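Local coordinates for protein glucosidase (Croceicoccus marinus, PDB 5Z3K) that probably hydrolyses O-glycosidic bonds as a beta-glucosidase of glycoside hydrolase family 39, at residues R234-R247 with F283-D297. Numbering follows the deposited sequence.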
loop_
_atom_site.group_PDB
_atom_site.type_symbol
_atom_site.label_atom_id
_atom_site.label_comp_id
_atom_site.label_asym_id
_atom_site.label_seq_id
_atom_site.Cartn_x
_atom_site.Cartn_y
_atom_site.Cartn_z
ATOM N N ARG A 234 15.304 -8.430 0.915
ATOM C CA ARG A 234 15.519 -7.151 0.228
ATOM C C ARG A 234 15.236 -7.258 -1.268
ATOM O O ARG A 234 15.879 -6.578 -2.067
ATOM C CB ARG A 234 16.938 -6.604 0.446
ATOM C CG ARG A 234 17.400 -6.527 1.887
ATOM C CD ARG A 234 16.398 -5.868 2.788
ATOM N NE ARG A 234 17.007 -4.750 3.493
ATOM C CZ ARG A 234 17.160 -4.684 4.809
ATOM N NH1 ARG A 234 16.736 -5.668 5.584
ATOM N NH2 ARG A 234 17.722 -3.619 5.345
ATOM N N ASP A 235 14.280 -8.109 -1.657
ATOM C CA ASP A 235 14.015 -8.403 -3.067
ATOM C C ASP A 235 12.677 -7.787 -3.454
ATOM O O ASP A 235 11.630 -8.238 -2.956
ATOM C CB ASP A 235 14.002 -9.922 -3.307
ATOM C CG ASP A 235 13.910 -10.304 -4.788
ATOM O OD1 ASP A 235 13.664 -9.409 -5.626
ATOM O OD2 ASP A 235 14.104 -11.513 -5.114
ATOM N N PRO A 236 12.647 -6.768 -4.325
ATOM C CA PRO A 236 11.361 -6.127 -4.663
ATOM C C PRO A 236 10.419 -7.037 -5.429
ATOM O O PRO A 236 9.234 -6.700 -5.567
ATOM C CB PRO A 236 11.781 -4.906 -5.504
ATOM C CG PRO A 236 13.111 -5.301 -6.091
ATOM C CD PRO A 236 13.783 -6.139 -5.021
HETATM N N MSE A 237 10.904 -8.176 -5.923
HETATM C CA MSE A 237 10.059 -9.150 -6.595
HETATM C C MSE A 237 9.108 -9.876 -5.627
HETATM O O MSE A 237 8.098 -10.419 -6.064
HETATM C CB MSE A 237 10.935 -10.167 -7.352
HETATM C CG MSE A 237 10.177 -11.103 -8.311
HETATM SE SE MSE A 237 9.141 -10.170 -9.710
HETATM C CE MSE A 237 10.610 -9.485 -10.815
ATOM N N ASP A 238 9.411 -9.849 -4.321
ATOM C CA ASP A 238 8.690 -10.697 -3.362
ATOM C C ASP A 238 7.177 -10.533 -3.453
ATOM O O ASP A 238 6.427 -11.509 -3.332
ATOM C CB ASP A 238 9.122 -10.382 -1.932
ATOM C CG ASP A 238 10.366 -11.110 -1.514
ATOM O OD1 ASP A 238 11.045 -11.708 -2.390
ATOM O OD2 ASP A 238 10.687 -11.036 -0.303
ATOM N N PHE A 239 6.704 -9.301 -3.637
ATOM C CA PHE A 239 5.264 -9.080 -3.551
ATOM C C PHE A 239 4.523 -9.789 -4.673
ATOM O O PHE A 239 3.439 -10.347 -4.451
ATOM C CB PHE A 239 5.010 -7.581 -3.506
ATOM C CG PHE A 239 5.860 -6.923 -2.482
ATOM C CD1 PHE A 239 5.582 -7.092 -1.129
ATOM C CD2 PHE A 239 6.991 -6.230 -2.850
ATOM C CE1 PHE A 239 6.396 -6.539 -0.169
ATOM C CE2 PHE A 239 7.815 -5.672 -1.899
ATOM C CZ PHE A 239 7.526 -5.822 -0.562
ATOM N N ARG A 240 5.112 -9.833 -5.867
ATOM C CA ARG A 240 4.523 -10.624 -6.948
ATOM C C ARG A 240 4.554 -12.106 -6.609
ATOM O O ARG A 240 3.552 -12.815 -6.776
ATOM C CB ARG A 240 5.265 -10.379 -8.265
ATOM C CG ARG A 240 4.734 -11.252 -9.393
ATOM C CD ARG A 240 5.667 -11.254 -10.594
ATOM N NE ARG A 240 5.789 -9.930 -11.200
ATOM C CZ ARG A 240 6.576 -9.672 -12.247
ATOM N NH1 ARG A 240 7.298 -10.654 -12.788
ATOM N NH2 ARG A 240 6.643 -8.448 -12.750
ATOM N N THR A 241 5.704 -12.584 -6.123
ATOM C CA THR A 241 5.849 -14.000 -5.770
ATOM C C THR A 241 4.827 -14.423 -4.718
ATOM O O THR A 241 4.181 -15.469 -4.857
ATOM C CB THR A 241 7.267 -14.280 -5.277
ATOM O OG1 THR A 241 8.199 -13.933 -6.303
ATOM C CG2 THR A 241 7.445 -15.764 -4.916
ATOM N N ILE A 242 4.663 -13.627 -3.655
ATOM C CA ILE A 242 3.720 -14.033 -2.609
ATOM C C ILE A 242 2.290 -14.011 -3.137
ATOM O O ILE A 242 1.496 -14.922 -2.867
ATOM C CB ILE A 242 3.858 -13.147 -1.355
ATOM C CG1 ILE A 242 5.301 -13.118 -0.844
ATOM C CG2 ILE A 242 2.914 -13.641 -0.258
ATOM C CD1 ILE A 242 5.843 -14.473 -0.471
ATOM N N ALA A 243 1.937 -12.970 -3.902
ATOM C CA ALA A 243 0.565 -12.828 -4.372
ATOM C C ALA A 243 0.156 -14.012 -5.233
ATOM O O ALA A 243 -1.001 -14.445 -5.191
ATOM C CB ALA A 243 0.402 -11.524 -5.161
ATOM N N ALA A 244 1.084 -14.538 -6.032
ATOM C CA ALA A 244 0.769 -15.706 -6.846
ATOM C C ALA A 244 0.375 -16.884 -5.967
ATOM O O ALA A 244 -0.610 -17.580 -6.249
ATOM C CB ALA A 244 1.959 -16.062 -7.743
ATOM N N GLU A 245 1.113 -17.103 -4.878
ATOM C CA GLU A 245 0.806 -18.215 -3.986
ATOM C C GLU A 245 -0.518 -17.995 -3.262
ATOM O O GLU A 245 -1.317 -18.929 -3.115
ATOM C CB GLU A 245 1.946 -18.413 -2.989
ATOM C CG GLU A 245 1.702 -19.543 -2.011
ATOM C CD GLU A 245 1.608 -20.892 -2.699
ATOM O OE1 GLU A 245 2.074 -21.002 -3.858
ATOM O OE2 GLU A 245 1.067 -21.836 -2.082
ATOM N N VAL A 246 -0.777 -16.764 -2.824
ATOM C CA VAL A 246 -2.036 -16.470 -2.147
ATOM C C VAL A 246 -3.201 -16.649 -3.105
ATOM O O VAL A 246 -4.253 -17.193 -2.743
ATOM C CB VAL A 246 -2.001 -15.049 -1.558
ATOM C CG1 VAL A 246 -3.353 -14.699 -0.981
ATOM C CG2 VAL A 246 -0.913 -14.949 -0.509
ATOM N N ARG A 247 -3.031 -16.186 -4.343
ATOM C CA ARG A 247 -4.054 -16.369 -5.360
ATOM C C ARG A 247 -4.424 -17.836 -5.507
ATOM O O ARG A 247 -5.610 -18.182 -5.559
ATOM C CB ARG A 247 -3.562 -15.812 -6.697
ATOM C CG ARG A 247 -4.579 -15.980 -7.815
ATOM C CD ARG A 247 -5.618 -14.883 -7.731
ATOM N NE ARG A 247 -6.813 -15.311 -7.009
ATOM C CZ ARG A 247 -7.749 -14.486 -6.547
ATOM N NH1 ARG A 247 -7.625 -13.171 -6.716
ATOM N NH2 ARG A 247 -8.813 -14.976 -5.910
ATOM N N PHE A 283 14.212 0.453 -3.824
ATOM C CA PHE A 283 13.454 -0.776 -3.594
ATOM C C PHE A 283 11.968 -0.544 -3.803
ATOM O O PHE A 283 11.295 -1.321 -4.491
ATOM C CB PHE A 283 13.712 -1.311 -2.179
ATOM C CG PHE A 283 12.899 -2.542 -1.825
ATOM C CD1 PHE A 283 11.572 -2.436 -1.403
ATOM C CD2 PHE A 283 13.471 -3.811 -1.910
ATOM C CE1 PHE A 283 10.830 -3.588 -1.077
ATOM C CE2 PHE A 283 12.750 -4.950 -1.576
ATOM C CZ PHE A 283 11.425 -4.843 -1.170
ATOM N N LEU A 284 11.418 0.507 -3.178
ATOM C CA LEU A 284 9.969 0.647 -3.219
ATOM C C LEU A 284 9.494 1.016 -4.622
ATOM O O LEU A 284 8.411 0.584 -5.035
ATOM C CB LEU A 284 9.498 1.652 -2.161
ATOM C CG LEU A 284 9.627 3.144 -2.396
ATOM C CD1 LEU A 284 8.325 3.675 -2.986
ATOM C CD2 LEU A 284 9.962 3.842 -1.067
ATOM N N ALA A 285 10.307 1.745 -5.394
ATOM C CA ALA A 285 9.939 2.005 -6.782
ATOM C C ALA A 285 9.990 0.725 -7.617
ATOM O O ALA A 285 9.074 0.453 -8.404
ATOM C CB ALA A 285 10.838 3.095 -7.376
ATOM N N ALA A 286 11.042 -0.082 -7.458
ATOM C CA ALA A 286 11.092 -1.344 -8.196
ATOM C C ALA A 286 9.964 -2.280 -7.771
ATOM O O ALA A 286 9.384 -2.982 -8.608
ATOM C CB ALA A 286 12.449 -2.032 -8.006
ATOM N N ALA A 287 9.629 -2.302 -6.479
ATOM C CA ALA A 287 8.557 -3.183 -6.016
ATOM C C ALA A 287 7.216 -2.796 -6.629
ATOM O O ALA A 287 6.441 -3.659 -7.061
ATOM C CB ALA A 287 8.467 -3.156 -4.482
ATOM N N ALA A 288 6.911 -1.492 -6.641
ATOM C CA ALA A 288 5.700 -1.021 -7.302
ATOM C C ALA A 288 5.669 -1.430 -8.774
ATOM O O ALA A 288 4.635 -1.875 -9.278
ATOM C CB ALA A 288 5.597 0.499 -7.168
ATOM N N ILE A 289 6.794 -1.285 -9.484
ATOM C CA ILE A 289 6.816 -1.651 -10.898
ATOM C C ILE A 289 6.565 -3.144 -11.060
ATOM O O ILE A 289 5.752 -3.566 -11.893
ATOM C CB ILE A 289 8.141 -1.222 -11.552
ATOM C CG1 ILE A 289 8.200 0.313 -11.578
ATOM C CG2 ILE A 289 8.247 -1.799 -12.972
ATOM C CD1 ILE A 289 9.554 0.918 -11.987
ATOM N N TYR A 290 7.253 -3.966 -10.265
ATOM C CA TYR A 290 7.096 -5.407 -10.429
ATOM C C TYR A 290 5.694 -5.866 -10.043
ATOM O O TYR A 290 5.163 -6.788 -10.670
ATOM C CB TYR A 290 8.149 -6.168 -9.612
ATOM C CG TYR A 290 9.544 -6.059 -10.193
ATOM C CD1 TYR A 290 9.753 -6.113 -11.565
ATOM C CD2 TYR A 290 10.650 -5.873 -9.364
ATOM C CE1 TYR A 290 11.030 -5.992 -12.103
ATOM C CE2 TYR A 290 11.935 -5.745 -9.894
ATOM C CZ TYR A 290 12.112 -5.816 -11.264
ATOM O OH TYR A 290 13.377 -5.693 -11.789
HETATM N N MSE A 291 5.065 -5.244 -9.046
HETATM C CA MSE A 291 3.762 -5.746 -8.618
HETATM C C MSE A 291 2.649 -5.237 -9.530
HETATM O O MSE A 291 1.519 -5.697 -9.435
HETATM C CB MSE A 291 3.477 -5.367 -7.158
HETATM C CG MSE A 291 3.097 -3.915 -6.960
HETATM SE SE MSE A 291 2.514 -3.609 -5.125
HETATM C CE MSE A 291 4.220 -3.756 -4.197
ATOM N N GLN A 292 2.960 -4.288 -10.419
ATOM C CA GLN A 292 1.962 -3.859 -11.396
ATOM C C GLN A 292 1.529 -5.019 -12.285
ATOM O O GLN A 292 0.395 -5.040 -12.775
ATOM C CB GLN A 292 2.510 -2.699 -12.235
ATOM C CG GLN A 292 1.590 -2.196 -13.360
ATOM C CD GLN A 292 0.382 -1.388 -12.886
ATOM O OE1 GLN A 292 -0.560 -1.169 -13.654
ATOM N NE2 GLN A 292 0.403 -0.933 -11.631
ATOM N N ASP A 293 2.415 -5.991 -12.486
ATOM C CA ASP A 293 2.133 -7.227 -13.210
ATOM C C ASP A 293 2.115 -8.367 -12.188
ATOM O O ASP A 293 3.112 -9.056 -11.974
ATOM C CB ASP A 293 3.187 -7.455 -14.291
ATOM C CG ASP A 293 3.203 -6.355 -15.321
ATOM O OD1 ASP A 293 2.104 -6.017 -15.812
ATOM O OD2 ASP A 293 4.302 -5.823 -15.624
ATOM N N SER A 294 0.978 -8.548 -11.525
ATOM C CA SER A 294 0.929 -9.507 -10.421
ATOM C C SER A 294 -0.525 -9.779 -10.071
ATOM O O SER A 294 -1.441 -9.149 -10.602
ATOM C CB SER A 294 1.671 -8.985 -9.191
ATOM O OG SER A 294 0.854 -8.055 -8.492
ATOM N N GLU A 295 -0.727 -10.709 -9.138
ATOM C CA GLU A 295 -2.061 -10.982 -8.628
ATOM C C GLU A 295 -2.512 -9.974 -7.575
ATOM O O GLU A 295 -3.635 -10.094 -7.079
ATOM C CB GLU A 295 -2.122 -12.405 -8.059
ATOM C CG GLU A 295 -1.768 -13.479 -9.101
ATOM C CD GLU A 295 -2.719 -13.494 -10.286
ATOM O OE1 GLU A 295 -3.900 -13.131 -10.115
ATOM O OE2 GLU A 295 -2.293 -13.899 -11.386
ATOM N N VAL A 296 -1.683 -8.978 -7.234
ATOM C CA VAL A 296 -2.120 -7.925 -6.325
ATOM C C VAL A 296 -3.174 -7.067 -7.013
ATOM O O VAL A 296 -2.959 -6.542 -8.115
ATOM C CB VAL A 296 -0.927 -7.066 -5.870
ATOM C CG1 VAL A 296 -1.403 -5.937 -4.957
ATOM C CG2 VAL A 296 0.125 -7.924 -5.174
ATOM N N ASP A 297 -4.320 -6.894 -6.351
ATOM C CA ASP A 297 -5.385 -6.060 -6.898
ATOM C C ASP A 297 -5.446 -4.680 -6.263
ATOM O O ASP A 297 -5.884 -3.726 -6.917
ATOM C CB ASP A 297 -6.741 -6.744 -6.724
ATOM C CG ASP A 297 -6.861 -8.003 -7.563
ATOM O OD1 ASP A 297 -6.496 -7.953 -8.753
ATOM O OD2 ASP A 297 -7.289 -9.045 -7.028
HETATM O O HOH W 1 6.661 -6.899 -6.510
HETATM O O HOH W 2 1.480 -12.381 -8.632
HETATM O O HOH W 3 -5.935 -11.325 -8.015
#
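The Tyr-290 ring carries the CE methyl of selenomethionine Met-237 over the centre of one face, 3.6 Å from the ring centroid, in a CH-pi contact, while Pro-236 CG comes to its edge. Pro-236 CB lies over one face of Phe-283, offset toward the rim, and CE1 of Phe-283 meets the edge of the Phe-239 ring. These residues join two neighbouring outer helices of the TIM barrel, those following strands 223-229 and 259-266; the axes of 238-247 and 283-291 approach to 8.7 Å at 37°. Pro-236 also wedges against Ala-286 and Ala-287, its CB 3.5 Å from Ala-287 N, and Phe-239 CE2 packs on Ala-287 CB. With CG anti to the backbone N (chi1 176°) and a bend at chi3, Arg-240 reaches the C-terminal end of helix 277-291, where NE and NH2 approach side-on and both donate to Tyr-290 O; the NH2 bond, 3.0 Å, uses a lone pair in the carbonyl plane. Met-237 SE lies on one face of that guanidinium. A leucine in place of Arg-240 would probably leave Tyr-290 O without these two donors and Met-237 SE without the guanidinium face. In the loop after helix 277-291, Val-296 CG2 packs on Ala-243 CB, and one water bridges Arg-240 O and Glu-295 N, 2.8 Å from each.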